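Local coordinates for protein histidinol dehydrogenase (Elizabethkingia anophelis NUHP1, PDB 6AN0) that probably catalyses the two successive NAD-dependent oxidations of L-histidinol, through L-histidinaldehyde to L-histidine, as a zinc enzyme in the last step of histidine biosynthesis, at residues P27-E32 / P374-A379; Q271-T276 / N325-E330; E32-I37 / G216-T221; G368-L373 / S383-D388. All coordinates share one frame; numbering follows the deposited sequence.

Contact 1 (P27-E32 / P374-A379)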
loop_
_atom_site.group_PDB
_atom_site.type_symbol
_atom_site.label_atom_id
_atom_site.label_comp_id
_atom_site.label_asym_id
_atom_site.label_seq_id
_atom_site.Cartn_x
_atom_site.Cartn_y
_atom_site.Cartn_z
ATOM N N PRO A 27 4.936 -24.504 1.944
ATOM C CA PRO A 27 5.288 -25.194 3.189
ATOM C C PRO A 27 4.878 -24.352 4.388
ATOM O O PRO A 27 4.854 -23.120 4.327
ATOM C CB PRO A 27 6.812 -25.357 3.098
ATOM C CG PRO A 27 7.257 -24.417 2.009
ATOM C CD PRO A 27 6.104 -24.297 1.069
ATOM N N VAL A 28 4.517 -25.035 5.479
ATOM C CA VAL A 28 4.091 -24.331 6.680
ATOM C C VAL A 28 5.234 -23.461 7.183
ATOM O O VAL A 28 6.414 -23.744 6.939
ATOM C CB VAL A 28 3.628 -25.317 7.768
ATOM C CG1 VAL A 28 2.396 -26.084 7.310
ATOM C CG2 VAL A 28 4.746 -26.272 8.116
ATOM N N GLN A 29 4.882 -22.367 7.856
ATOM C CA GLN A 29 5.858 -21.483 8.472
ATOM C C GLN A 29 5.853 -21.662 9.986
ATOM O O GLN A 29 4.933 -22.247 10.560
ATOM C CB GLN A 29 5.578 -20.020 8.120
ATOM C CG GLN A 29 5.667 -19.741 6.633
ATOM C CD GLN A 29 5.627 -18.263 6.317
ATOM O OE1 GLN A 29 6.654 -17.583 6.344
ATOM N NE2 GLN A 29 4.441 -17.755 6.016
ATOM N N LYS A 30 6.906 -21.154 10.623
ATOM C CA LYS A 30 7.027 -21.239 12.074
ATOM C C LYS A 30 5.925 -20.431 12.755
ATOM O O LYS A 30 5.588 -19.324 12.328
ATOM C CB LYS A 30 8.403 -20.739 12.515
ATOM C CG LYS A 30 9.433 -21.835 12.703
ATOM C CD LYS A 30 10.861 -21.306 12.635
ATOM C CE LYS A 30 11.748 -22.064 13.614
ATOM N NZ LYS A 30 13.159 -22.258 13.172
ATOM N N ALA A 31 5.357 -20.997 13.817
ATOM C CA ALA A 31 4.227 -20.390 14.508
ATOM C C ALA A 31 4.617 -19.815 15.868
ATOM O O ALA A 31 3.792 -19.761 16.783
ATOM C CB ALA A 31 3.092 -21.402 14.667
ATOM N N GLU A 32 5.866 -19.382 16.018
ATOM C CA GLU A 32 6.288 -18.758 17.264
ATOM C C GLU A 32 5.630 -17.392 17.414
ATOM O O GLU A 32 5.518 -16.628 16.452
ATOM C CB GLU A 32 7.810 -18.619 17.306
ATOM N N PRO A 374 6.071 -9.676 -3.878
ATOM C CA PRO A 374 5.192 -10.347 -2.903
ATOM C C PRO A 374 5.215 -11.859 -3.079
ATOM O O PRO A 374 5.039 -12.382 -4.185
ATOM C CB PRO A 374 3.804 -9.781 -3.227
ATOM C CG PRO A 374 3.887 -9.462 -4.686
ATOM C CD PRO A 374 5.300 -8.943 -4.904
ATOM N N THR A 375 5.407 -12.550 -1.983
ATOM C CA THR A 375 5.565 -13.995 -1.963
ATOM C C THR A 375 4.443 -14.623 -1.127
ATOM O O THR A 375 3.615 -13.924 -0.532
ATOM C CB THR A 375 6.949 -14.329 -1.415
ATOM O OG1 THR A 375 7.336 -15.640 -1.846
ATOM C CG2 THR A 375 6.892 -14.245 0.089
ATOM N N ASN A 376 4.402 -15.959 -1.104
ATOM C CA ASN A 376 3.486 -16.712 -0.240
ATOM C C ASN A 376 2.024 -16.400 -0.557
ATOM O O ASN A 376 1.152 -16.493 0.315
ATOM C CB ASN A 376 3.784 -16.446 1.239
ATOM C CG ASN A 376 3.224 -17.520 2.156
ATOM O OD1 ASN A 376 2.996 -18.656 1.744
ATOM N ND2 ASN A 376 2.993 -17.154 3.412
ATOM N N GLY A 377 1.743 -16.035 -1.808
ATOM C CA GLY A 377 0.398 -15.708 -2.227
ATOM C C GLY A 377 0.028 -14.250 -2.085
ATOM O O GLY A 377 -1.085 -13.870 -2.473
ATOM N N TYR A 378 0.924 -13.410 -1.555
ATOM C CA TYR A 378 0.625 -11.987 -1.484
ATOM C C TYR A 378 0.579 -11.322 -2.850
ATOM O O TYR A 378 0.211 -10.146 -2.933
ATOM C CB TYR A 378 1.628 -11.282 -0.577
ATOM C CG TYR A 378 1.305 -11.542 0.884
ATOM C CD1 TYR A 378 0.145 -11.025 1.456
ATOM C CD2 TYR A 378 2.129 -12.326 1.673
ATOM C CE1 TYR A 378 -0.169 -11.257 2.780
ATOM C CE2 TYR A 378 1.812 -12.578 3.014
ATOM C CZ TYR A 378 0.661 -12.033 3.553
ATOM O OH TYR A 378 0.337 -12.261 4.870
ATOM N N ALA A 379 0.918 -12.033 -3.928
ATOM C CA ALA A 379 0.667 -11.453 -5.242
ATOM C C ALA A 379 -0.829 -11.312 -5.517
ATOM O O ALA A 379 -1.202 -10.607 -6.466
ATOM C CB ALA A 379 1.343 -12.286 -6.341
#

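Contact 2 (Q271-T276 / N325-E330)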
loop_
_atom_site.group_PDB
_atom_site.type_symbol
_atom_site.label_atom_id
_atom_site.label_comp_id
_atom_site.label_asym_id
_atom_site.label_seq_id
_atom_site.Cartn_x
_atom_site.Cartn_y
_atom_site.Cartn_z
ATOM N N GLN A 271 10.240 -22.472 -2.435
ATOM C CA GLN A 271 9.412 -23.470 -3.092
ATOM C C GLN A 271 9.431 -23.228 -4.590
ATOM O O GLN A 271 9.365 -22.077 -5.041
ATOM C CB GLN A 271 7.959 -23.436 -2.593
ATOM C CG GLN A 271 7.091 -24.539 -3.204
ATOM C CD GLN A 271 5.669 -24.539 -2.680
ATOM O OE1 GLN A 271 4.976 -23.531 -2.755
ATOM N NE2 GLN A 271 5.229 -25.679 -2.132
ATOM N N VAL A 272 9.508 -24.306 -5.364
ATOM C CA VAL A 272 9.380 -24.181 -6.811
ATOM C C VAL A 272 8.256 -25.090 -7.293
ATOM O O VAL A 272 8.007 -26.169 -6.741
ATOM C CB VAL A 272 10.705 -24.477 -7.561
ATOM C CG1 VAL A 272 11.878 -23.738 -6.907
ATOM C CG2 VAL A 272 10.980 -25.977 -7.637
ATOM N N ILE A 273 7.564 -24.631 -8.336
ATOM C CA ILE A 273 6.461 -25.356 -8.949
ATOM C C ILE A 273 6.737 -25.421 -10.439
ATOM O O ILE A 273 6.968 -24.382 -11.067
ATOM C CB ILE A 273 5.105 -24.664 -8.697
ATOM C CG1 ILE A 273 4.873 -24.453 -7.196
ATOM C CG2 ILE A 273 3.973 -25.486 -9.312
ATOM C CD1 ILE A 273 4.590 -25.719 -6.451
ATOM N N LEU A 274 6.734 -26.631 -11.001
ATOM C CA LEU A 274 6.862 -26.829 -12.444
ATOM C C LEU A 274 5.558 -27.408 -12.987
ATOM O O LEU A 274 5.136 -28.494 -12.576
ATOM C CB LEU A 274 8.041 -27.756 -12.766
ATOM C CG LEU A 274 8.199 -28.235 -14.219
ATOM C CD1 LEU A 274 8.386 -27.059 -15.174
ATOM C CD2 LEU A 274 9.366 -29.213 -14.346
ATOM N N LEU A 275 4.919 -26.675 -13.898
ATOM C CA LEU A 275 3.734 -27.133 -14.614
ATOM C C LEU A 275 4.141 -27.423 -16.049
ATOM O O LEU A 275 4.758 -26.568 -16.693
ATOM C CB LEU A 275 2.624 -26.071 -14.596
ATOM C CG LEU A 275 2.189 -25.487 -13.248
ATOM C CD1 LEU A 275 1.055 -24.492 -13.471
ATOM C CD2 LEU A 275 1.758 -26.588 -12.297
ATOM N N THR A 276 3.838 -28.624 -16.544
ATOM C CA THR A 276 4.156 -28.962 -17.928
ATOM C C THR A 276 2.905 -29.467 -18.632
ATOM O O THR A 276 1.983 -29.982 -17.991
ATOM C CB THR A 276 5.275 -30.029 -18.047
ATOM O OG1 THR A 276 4.780 -31.301 -17.615
ATOM C CG2 THR A 276 6.484 -29.663 -17.211
ATOM N N ASN A 325 -2.788 -18.951 -11.547
ATOM C CA ASN A 325 -3.569 -17.841 -11.009
ATOM C C ASN A 325 -4.100 -18.157 -9.613
ATOM O O ASN A 325 -4.217 -17.256 -8.771
ATOM C CB ASN A 325 -4.717 -17.490 -11.965
ATOM C CG ASN A 325 -4.242 -16.771 -13.237
ATOM O OD1 ASN A 325 -3.191 -16.123 -13.252
ATOM N ND2 ASN A 325 -5.042 -16.862 -14.302
ATOM N N LEU A 326 -4.398 -19.428 -9.339
ATOM C CA LEU A 326 -4.778 -19.835 -7.988
ATOM C C LEU A 326 -3.582 -19.817 -7.037
ATOM O O LEU A 326 -3.732 -19.499 -5.851
ATOM C CB LEU A 326 -5.406 -21.234 -8.020
ATOM C CG LEU A 326 -6.741 -21.383 -8.756
ATOM C CD1 LEU A 326 -7.240 -22.824 -8.704
ATOM C CD2 LEU A 326 -7.774 -20.446 -8.182
ATOM N N TYR A 327 -2.388 -20.171 -7.535
ATOM C CA TYR A 327 -1.191 -20.217 -6.692
ATOM C C TYR A 327 -0.661 -18.815 -6.382
ATOM O O TYR A 327 -0.182 -18.555 -5.265
ATOM C CB TYR A 327 -0.117 -21.058 -7.388
ATOM C CG TYR A 327 1.193 -21.200 -6.635
ATOM C CD1 TYR A 327 1.345 -22.149 -5.627
ATOM C CD2 TYR A 327 2.282 -20.398 -6.946
ATOM C CE1 TYR A 327 2.550 -22.280 -4.948
ATOM C CE2 TYR A 327 3.485 -20.520 -6.281
ATOM C CZ TYR A 327 3.615 -21.465 -5.282
ATOM O OH TYR A 327 4.810 -21.590 -4.625
ATOM N N ALA A 328 -0.722 -17.902 -7.368
ATOM C CA ALA A 328 -0.279 -16.506 -7.279
ATOM C C ALA A 328 1.213 -16.438 -6.964
ATOM O O ALA A 328 1.603 -16.017 -5.863
ATOM C CB ALA A 328 -1.100 -15.744 -6.234
ATOM N N PRO A 329 2.071 -16.820 -7.912
ATOM C CA PRO A 329 3.501 -16.963 -7.620
ATOM C C PRO A 329 4.235 -15.628 -7.531
ATOM O O PRO A 329 3.902 -14.649 -8.206
ATOM C CB PRO A 329 4.021 -17.778 -8.813
ATOM C CG PRO A 329 3.093 -17.358 -9.965
ATOM C CD PRO A 329 1.733 -17.192 -9.300
ATOM N N GLU A 330 5.267 -15.601 -6.685
ATOM C CA GLU A 330 6.161 -14.442 -6.663
ATOM C C GLU A 330 6.795 -14.212 -8.040
ATOM O O GLU A 330 6.802 -13.088 -8.556
ATOM C CB GLU A 330 7.248 -14.638 -5.605
ATOM C CG GLU A 330 8.207 -13.465 -5.516
ATOM C CD GLU A 330 9.490 -13.797 -4.780
ATOM O OE1 GLU A 330 9.797 -14.993 -4.620
ATOM O OE2 GLU A 330 10.207 -12.854 -4.392
#

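Contact 3 (E32-I37 / G216-T221). With EDO (1,2-ethanediol), chain E; EDO (1,2-ethanediol), chain F.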
loop_
_atom_site.group_PDB
_atom_site.type_symbol
_atom_site.label_atom_id
_atom_site.label_comp_id
_atom_site.label_asym_id
_atom_site.label_seq_id
_atom_site.Cartn_x
_atom_site.Cartn_y
_atom_site.Cartn_z
ATOM N N GLU A 32 5.866 -19.382 16.018
ATOM C CA GLU A 32 6.288 -18.758 17.264
ATOM C C GLU A 32 5.630 -17.392 17.414
ATOM O O GLU A 32 5.518 -16.628 16.452
ATOM C CB GLU A 32 7.810 -18.619 17.306
ATOM N N ASP A 33 5.172 -17.096 18.628
ATOM C CA ASP A 33 4.608 -15.791 18.955
ATOM C C ASP A 33 5.757 -14.875 19.352
ATOM O O ASP A 33 6.357 -15.049 20.418
ATOM C CB ASP A 33 3.588 -15.902 20.087
ATOM C CG ASP A 33 2.744 -14.650 20.231
ATOM O OD1 ASP A 33 1.759 -14.682 20.998
ATOM O OD2 ASP A 33 3.049 -13.643 19.556
ATOM N N LEU A 34 6.067 -13.905 18.497
ATOM C CA LEU A 34 7.197 -13.017 18.719
ATOM C C LEU A 34 6.779 -11.638 19.212
ATOM O O LEU A 34 7.631 -10.758 19.340
ATOM C CB LEU A 34 8.020 -12.889 17.438
ATOM C CG LEU A 34 8.628 -14.185 16.899
ATOM C CD1 LEU A 34 9.453 -13.906 15.636
ATOM C CD2 LEU A 34 9.476 -14.860 17.956
ATOM N N GLN A 35 5.495 -11.434 19.514
ATOM C CA GLN A 35 5.033 -10.089 19.847
ATOM C C GLN A 35 5.706 -9.558 21.108
ATOM O O GLN A 35 6.165 -8.409 21.143
ATOM C CB GLN A 35 3.521 -10.080 20.014
ATOM C CG GLN A 35 2.965 -8.699 20.258
ATOM C CD GLN A 35 1.461 -8.704 20.306
ATOM O OE1 GLN A 35 0.853 -9.649 20.804
ATOM N NE2 GLN A 35 0.848 -7.660 19.775
ATOM N N ASN A 36 5.767 -10.377 22.160
ATOM C CA ASN A 36 6.377 -9.899 23.397
ATOM C C ASN A 36 7.861 -9.644 23.189
ATOM O O ASN A 36 8.419 -8.682 23.732
ATOM C CB ASN A 36 6.153 -10.901 24.531
ATOM C CG ASN A 36 6.836 -10.476 25.826
ATOM O OD1 ASN A 36 6.318 -9.640 26.569
ATOM N ND2 ASN A 36 8.008 -11.047 26.096
ATOM N N ILE A 37 8.503 -10.487 22.384
ATOM C CA ILE A 37 9.929 -10.339 22.115
ATOM C C ILE A 37 10.196 -9.020 21.404
ATOM O O ILE A 37 11.091 -8.260 21.789
ATOM C CB ILE A 37 10.434 -11.548 21.313
ATOM C CG1 ILE A 37 10.573 -12.759 22.246
ATOM C CG2 ILE A 37 11.723 -11.231 20.596
ATOM C CD1 ILE A 37 10.412 -14.094 21.551
ATOM N N GLY A 216 13.598 -9.725 5.574
ATOM C CA GLY A 216 14.542 -10.282 6.518
ATOM C C GLY A 216 13.974 -11.549 7.118
ATOM O O GLY A 216 12.987 -12.102 6.628
ATOM N N ASN A 217 14.594 -11.997 8.205
ATOM C CA ASN A 217 14.205 -13.261 8.825
ATOM C C ASN A 217 12.894 -13.104 9.609
ATOM O O ASN A 217 12.223 -12.067 9.565
ATOM C CB ASN A 217 15.347 -13.796 9.691
ATOM C CG ASN A 217 15.705 -12.873 10.853
ATOM O OD1 ASN A 217 14.855 -12.169 11.394
ATOM N ND2 ASN A 217 16.971 -12.900 11.254
ATOM N N GLN A 218 12.518 -14.162 10.337
ATOM C CA GLN A 218 11.263 -14.165 11.088
ATOM C C GLN A 218 11.196 -13.018 12.091
ATOM O O GLN A 218 10.119 -12.467 12.337
ATOM C CB GLN A 218 11.090 -15.503 11.817
ATOM C CG GLN A 218 12.261 -15.870 12.718
ATOM C CD GLN A 218 11.999 -17.114 13.548
ATOM O OE1 GLN A 218 10.913 -17.291 14.104
ATOM N NE2 GLN A 218 12.998 -17.986 13.634
ATOM N N TYR A 219 12.324 -12.666 12.705
ATOM C CA TYR A 219 12.311 -11.599 13.704
ATOM C C TYR A 219 12.147 -10.237 13.047
ATOM O O TYR A 219 11.419 -9.380 13.555
ATOM C CB TYR A 219 13.591 -11.635 14.530
ATOM C CG TYR A 219 13.749 -12.949 15.245
ATOM C CD1 TYR A 219 13.038 -13.214 16.408
ATOM C CD2 TYR A 219 14.582 -13.936 14.742
ATOM C CE1 TYR A 219 13.159 -14.428 17.054
ATOM C CE2 TYR A 219 14.711 -15.156 15.386
ATOM C CZ TYR A 219 13.994 -15.395 16.537
ATOM O OH TYR A 219 14.118 -16.602 17.189
ATOM N N VAL A 220 12.846 -10.010 11.935
ATOM C CA VAL A 220 12.696 -8.750 11.214
ATOM C C VAL A 220 11.274 -8.619 10.688
ATOM O O VAL A 220 10.659 -7.543 10.756
ATOM C CB VAL A 220 13.740 -8.662 10.082
ATOM C CG1 VAL A 220 13.412 -7.506 9.124
ATOM C CG2 VAL A 220 15.142 -8.519 10.669
ATOM N N THR A 221 10.716 -9.727 10.193
ATOM C CA THR A 221 9.365 -9.713 9.644
ATOM C C THR A 221 8.339 -9.338 10.709
ATOM O O THR A 221 7.450 -8.511 10.468
ATOM C CB THR A 221 9.045 -11.086 9.033
ATOM O OG1 THR A 221 9.913 -11.327 7.915
ATOM C CG2 THR A 221 7.594 -11.149 8.554
HETATM C C1 EDO E . 9.575 -16.213 6.337
HETATM O O1 EDO E . 10.266 -16.719 7.489
HETATM C C2 EDO E . 10.107 -14.825 6.005
HETATM O O2 EDO E . 10.377 -14.133 7.229
HETATM C C1 EDO F . 6.590 -4.732 27.046
HETATM O O1 EDO F . 5.319 -4.316 26.536
HETATM C C2 EDO F . 6.956 -6.048 26.376
HETATM O O2 EDO F . 5.739 -6.767 26.133
#

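Contact 4 (G368-L373 / S383-D388)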
loop_
_atom_site.group_PDB
_atom_site.type_symbol
_atom_site.label_atom_id
_atom_site.label_comp_id
_atom_site.label_asym_id
_atom_site.label_seq_id
_atom_site.Cartn_x
_atom_site.Cartn_y
_atom_site.Cartn_z
ATOM N N GLY A 368 16.098 -4.607 -15.053
ATOM C CA GLY A 368 15.529 -3.323 -14.714
ATOM C C GLY A 368 14.278 -3.404 -13.867
ATOM O O GLY A 368 13.921 -2.413 -13.211
ATOM N N THR A 369 13.589 -4.547 -13.867
ATOM C CA THR A 369 12.432 -4.726 -13.006
ATOM C C THR A 369 12.897 -4.850 -11.559
ATOM O O THR A 369 14.085 -5.030 -11.277
ATOM C CB THR A 369 11.647 -5.973 -13.409
ATOM O OG1 THR A 369 12.505 -7.124 -13.319
ATOM C CG2 THR A 369 11.142 -5.847 -14.847
ATOM N N ASN A 370 11.947 -4.760 -10.632
ATOM C CA ASN A 370 12.281 -4.815 -9.211
ATOM C C ASN A 370 12.156 -6.241 -8.680
ATOM O O ASN A 370 11.140 -6.899 -8.908
ATOM C CB ASN A 370 11.367 -3.896 -8.406
ATOM C CG ASN A 370 12.030 -3.412 -7.153
ATOM O OD1 ASN A 370 12.253 -4.187 -6.221
ATOM N ND2 ASN A 370 12.403 -2.134 -7.139
ATOM N N HIS A 371 13.171 -6.708 -7.950
ATOM C CA HIS A 371 13.113 -8.070 -7.428
ATOM C C HIS A 371 12.492 -8.157 -6.040
ATOM O O HIS A 371 12.399 -9.264 -5.483
ATOM C CB HIS A 371 14.511 -8.737 -7.473
ATOM C CG HIS A 371 15.472 -8.336 -6.385
ATOM N ND1 HIS A 371 16.839 -8.452 -6.548
ATOM C CD2 HIS A 371 15.286 -7.894 -5.116
ATOM C CE1 HIS A 371 17.451 -8.081 -5.436
ATOM N NE2 HIS A 371 16.531 -7.737 -4.552
ATOM N N THR A 372 12.078 -7.025 -5.457
ATOM C CA THR A 372 11.437 -7.018 -4.132
ATOM C C THR A 372 9.939 -7.211 -4.358
ATOM O O THR A 372 9.208 -6.259 -4.657
ATOM C CB THR A 372 11.753 -5.731 -3.379
ATOM O OG1 THR A 372 13.173 -5.554 -3.339
ATOM C CG2 THR A 372 11.278 -5.834 -1.930
ATOM N N LEU A 373 9.485 -8.455 -4.216
ATOM C CA LEU A 373 8.222 -8.928 -4.764
ATOM C C LEU A 373 7.398 -9.680 -3.729
ATOM O O LEU A 373 7.951 -10.295 -2.815
ATOM C CB LEU A 373 8.477 -9.855 -5.955
ATOM C CG LEU A 373 9.128 -9.221 -7.177
ATOM C CD1 LEU A 373 9.721 -10.311 -8.069
ATOM C CD2 LEU A 373 8.070 -8.438 -7.939
ATOM N N SER A 383 1.617 -5.470 -4.935
ATOM C CA SER A 383 2.540 -5.377 -6.060
ATOM C C SER A 383 3.976 -5.502 -5.569
ATOM O O SER A 383 4.267 -5.345 -4.386
ATOM C CB SER A 383 2.396 -4.037 -6.810
ATOM O OG SER A 383 1.061 -3.787 -7.222
ATOM N N GLY A 384 4.887 -5.755 -6.500
ATOM C CA GLY A 384 6.290 -5.572 -6.185
ATOM C C GLY A 384 6.606 -4.110 -5.932
ATOM O O GLY A 384 5.852 -3.206 -6.310
ATOM N N VAL A 385 7.723 -3.868 -5.245
ATOM C CA VAL A 385 8.161 -2.488 -5.040
ATOM C C VAL A 385 8.337 -1.794 -6.390
ATOM O O VAL A 385 8.826 -2.390 -7.359
ATOM C CB VAL A 385 9.459 -2.459 -4.214
ATOM C CG1 VAL A 385 10.080 -1.058 -4.213
ATOM C CG2 VAL A 385 9.162 -2.892 -2.768
ATOM N N SER A 386 7.931 -0.527 -6.464
ATOM C CA SER A 386 8.117 0.278 -7.678
ATOM C C SER A 386 8.249 1.738 -7.270
ATOM O O SER A 386 8.297 2.069 -6.082
ATOM C CB SER A 386 6.957 0.074 -8.664
ATOM O OG SER A 386 5.770 0.713 -8.189
ATOM N N LEU A 387 8.313 2.630 -8.262
ATOM C CA LEU A 387 8.329 4.051 -7.933
ATOM C C LEU A 387 7.126 4.427 -7.065
ATOM O O LEU A 387 7.248 5.256 -6.153
ATOM C CB LEU A 387 8.345 4.882 -9.220
ATOM C CG LEU A 387 8.592 6.363 -8.990
ATOM C CD1 LEU A 387 10.000 6.585 -8.502
ATOM C CD2 LEU A 387 8.351 7.077 -10.310
ATOM N N ASP A 388 5.959 3.811 -7.335
ATOM C CA ASP A 388 4.737 4.054 -6.563
ATOM C C ASP A 388 4.928 3.829 -5.066
ATOM O O ASP A 388 4.187 4.399 -4.253
ATOM C CB ASP A 388 3.608 3.117 -7.004
ATOM C CG ASP A 388 3.305 3.181 -8.490
ATOM O OD1 ASP A 388 4.091 3.761 -9.263
ATOM O OD2 ASP A 388 2.264 2.613 -8.878
#

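Contact 1 (P27-E32 / P374-A379)
Gln29 and Asn376 meet through the ends of their side chains, which approach from opposite directions. The amide planes stand almost square to each other, 88° apart. Gln29 NE2 lies 3.0 Å from Asn376 ND2. Both atoms are donors as modelled, so this is not a hydrogen bond. The placing of the two amide ends is therefore doubtful. Asn376 has CG anti to its N (chi1 -160°), which carries its amide out from the turn to meet Gln29. Gln29 is extended beyond CG and spans the distance from its own loop.

The hydrogen bonds lie around this pair. Tyr378 N donates to Thr375 O at 2.9 Å and closes a turn. Asn376 N is bonded to Glu242, and Thr375 OG1 to Pro240 O, so the turn is anchored on the strand 242-247 side.

Packing is slight and near the surface. Tyr378 touches Gly231 of the second subunit.

The side chain of Asn376 lies about 8 Å from that of Glu330, a predicted proton acceptor. Asn376 and Gly377 both have positive phi. They occupy the two central positions of a type I' beta turn, for which Asn-Gly is a classic pair.

Contact 2 (Q271-T276 / N325-E330)
Gln271 and Ile273 of strand 271-276 meet Tyr327 at the end of a beta-alpha-beta crossover. Helix 317-327 joins strands 310-313 and 331-335 of the parallel sheet. Its last residue, Tyr327, reaches back to strand 271-276, one of the two strands that lie between them in the sheet. The ring extends from the helix with CG anti to N (chi1 180°).

Tyr327 OH donates to Gln271 OE1 at 2.7 Å. The oxygen lies at the edge of the ring, in its plane. Seen from the amide, the C=O...donor angle is 132°, and the hydroxyl is tilted 25° from the carbonyl plane. Ile273 comes over a face of the same ring. Its CG1 is 4.2 Å from the centroid of the Tyr327 ring, a CH-pi contact. The nearest ring atom is Tyr327 CZ, 3.8 Å from Ile273 CG1.

Arg26 adds a cation-pi contact to the ring and a hydrogen bond to Tyr327 O. Gln271 NE2 donates to Gln308 O and Gln25 O. Ala328 then leaves the helix with positive phi and leads on to Glu330, a predicted proton acceptor.

All three residues are buried. The two bonds at NE2 fix the rotation of the Gln271 amide and leave OE1 facing the phenol. Both polar ends of the amide are thus satisfied in the interior, and the tyrosine hydroxyl is paired there too.

Contact 3 (E32-I37 / G216-T221)
The Tyr219 ring is met by both methyls of Leu34, and Gln218 CG lies 3.6 Å above one face, offset toward the rim. Leu34 CD1 is 3.7 Å from Tyr219 CD1, and Leu34 CD2 is 3.8 Å from Tyr219 CE1. The two side chains cross at about a right angle. Leu34 CG is anti to the carbonyl carbon (chi1 -61°), which sends the methyls across to helix 218-227. Leu34 CD1 also rests 3.7 Å from Gln218 O.

Local side chains bond to the backbone at both helix starts. Asn217 is the N-cap of helix 218-227. Asn217 OD1 accepts from Val220 N at 3.0 Å, and weakly from Tyr219 N. Asn217 O accepts from both Thr221 N and Thr221 OG1. Asp33 lies just before the N-cap residue Leu34, and Asp33 OD2 accepts from Gln35 N at 3.3 Å in an Asx turn. An ethanediol, probably from the crystallisation liquor, is bonded to Thr221 OG1.

The contact itself is thus apolar, a leucine laid against an aromatic and a helix backbone near the surface. The capping and turn bonds stay within each segment. Asn217, predicted to bind NAD, has its amide oxygen held toward the helix.

Contact 4 (G368-L373 / S383-D388)
Asn370 lies against Val385, and the two side chains cross at a slant. Asn370 CB is close to the other backbone, 3.1 Å from Val385 O. Asn370 CG follows at 3.4 Å from Val385 O. There the amide divides. Asn370 OD1 passes 3.8 Å from Val385 CB and accepts from Thr372 N at 2.9 Å. This bond lies in the carbonyl plane, on a lone pair. Asn370 ND2 sits 3.9 Å from Val385 CG1 and donates to Met146 O of helix 142-154. The amide is thus held at both ends. Asn370 CG stands anti to the backbone N (chi1 -153°), which swings the amide over Val385.

Next along the chain the backbones join. Val385 N donates to Thr372 O at 2.9 Å, with a nearly straight N-H...O angle of 164°. Thr372 and Val385 point the same way, side by side, and their CG2 methyls touch at 3.7 Å. Leu147 packs on both of them. Leu373 CD2 comes to 3.8 Å from Gly384 CA, an approach possible where the glycine has no side chain.

The second subunit meets segment 383-388 through Ser383 and Asp388. Asp388 forms a salt bridge with Lys393 of that subunit, and Ser383 OG is hydrogen-bonded to the backbone N of the same Lys393.

Asn370 OD1 and Thr372 N make an Asx turn. It belongs to the long loop between helix 360-365 and strand 391-399. His371 ties that loop to Asp364 O, the carbonyl of a zinc ligand, and Leu373 packs on Glu330 beside the predicted catalytic site.

How the contacts relate
From the N terminus, the loop before helix 35-48 enters contact 1 first and contact 3 directly after, with Glu32 shared. Contact 3 closes at 216-221 and ties that helix start to helix 218-227. Contact 2 follows contact 3 in series and closes at 325-330, within the parallel sheet. Contact 1 closes only at 374-379, so contacts 2 and 3 both nest inside its loop. Contact 4 closes a short loop, and its segments alternate with those of contact 1. Glu330 of contact 2 touches Pro374 of contact 1 and Leu373 of contact 4, so three contacts gather near the predicted active site. Contact 3 touches neither contact 2 nor contact 4. Contacts 1 and 4 both reach the second subunit.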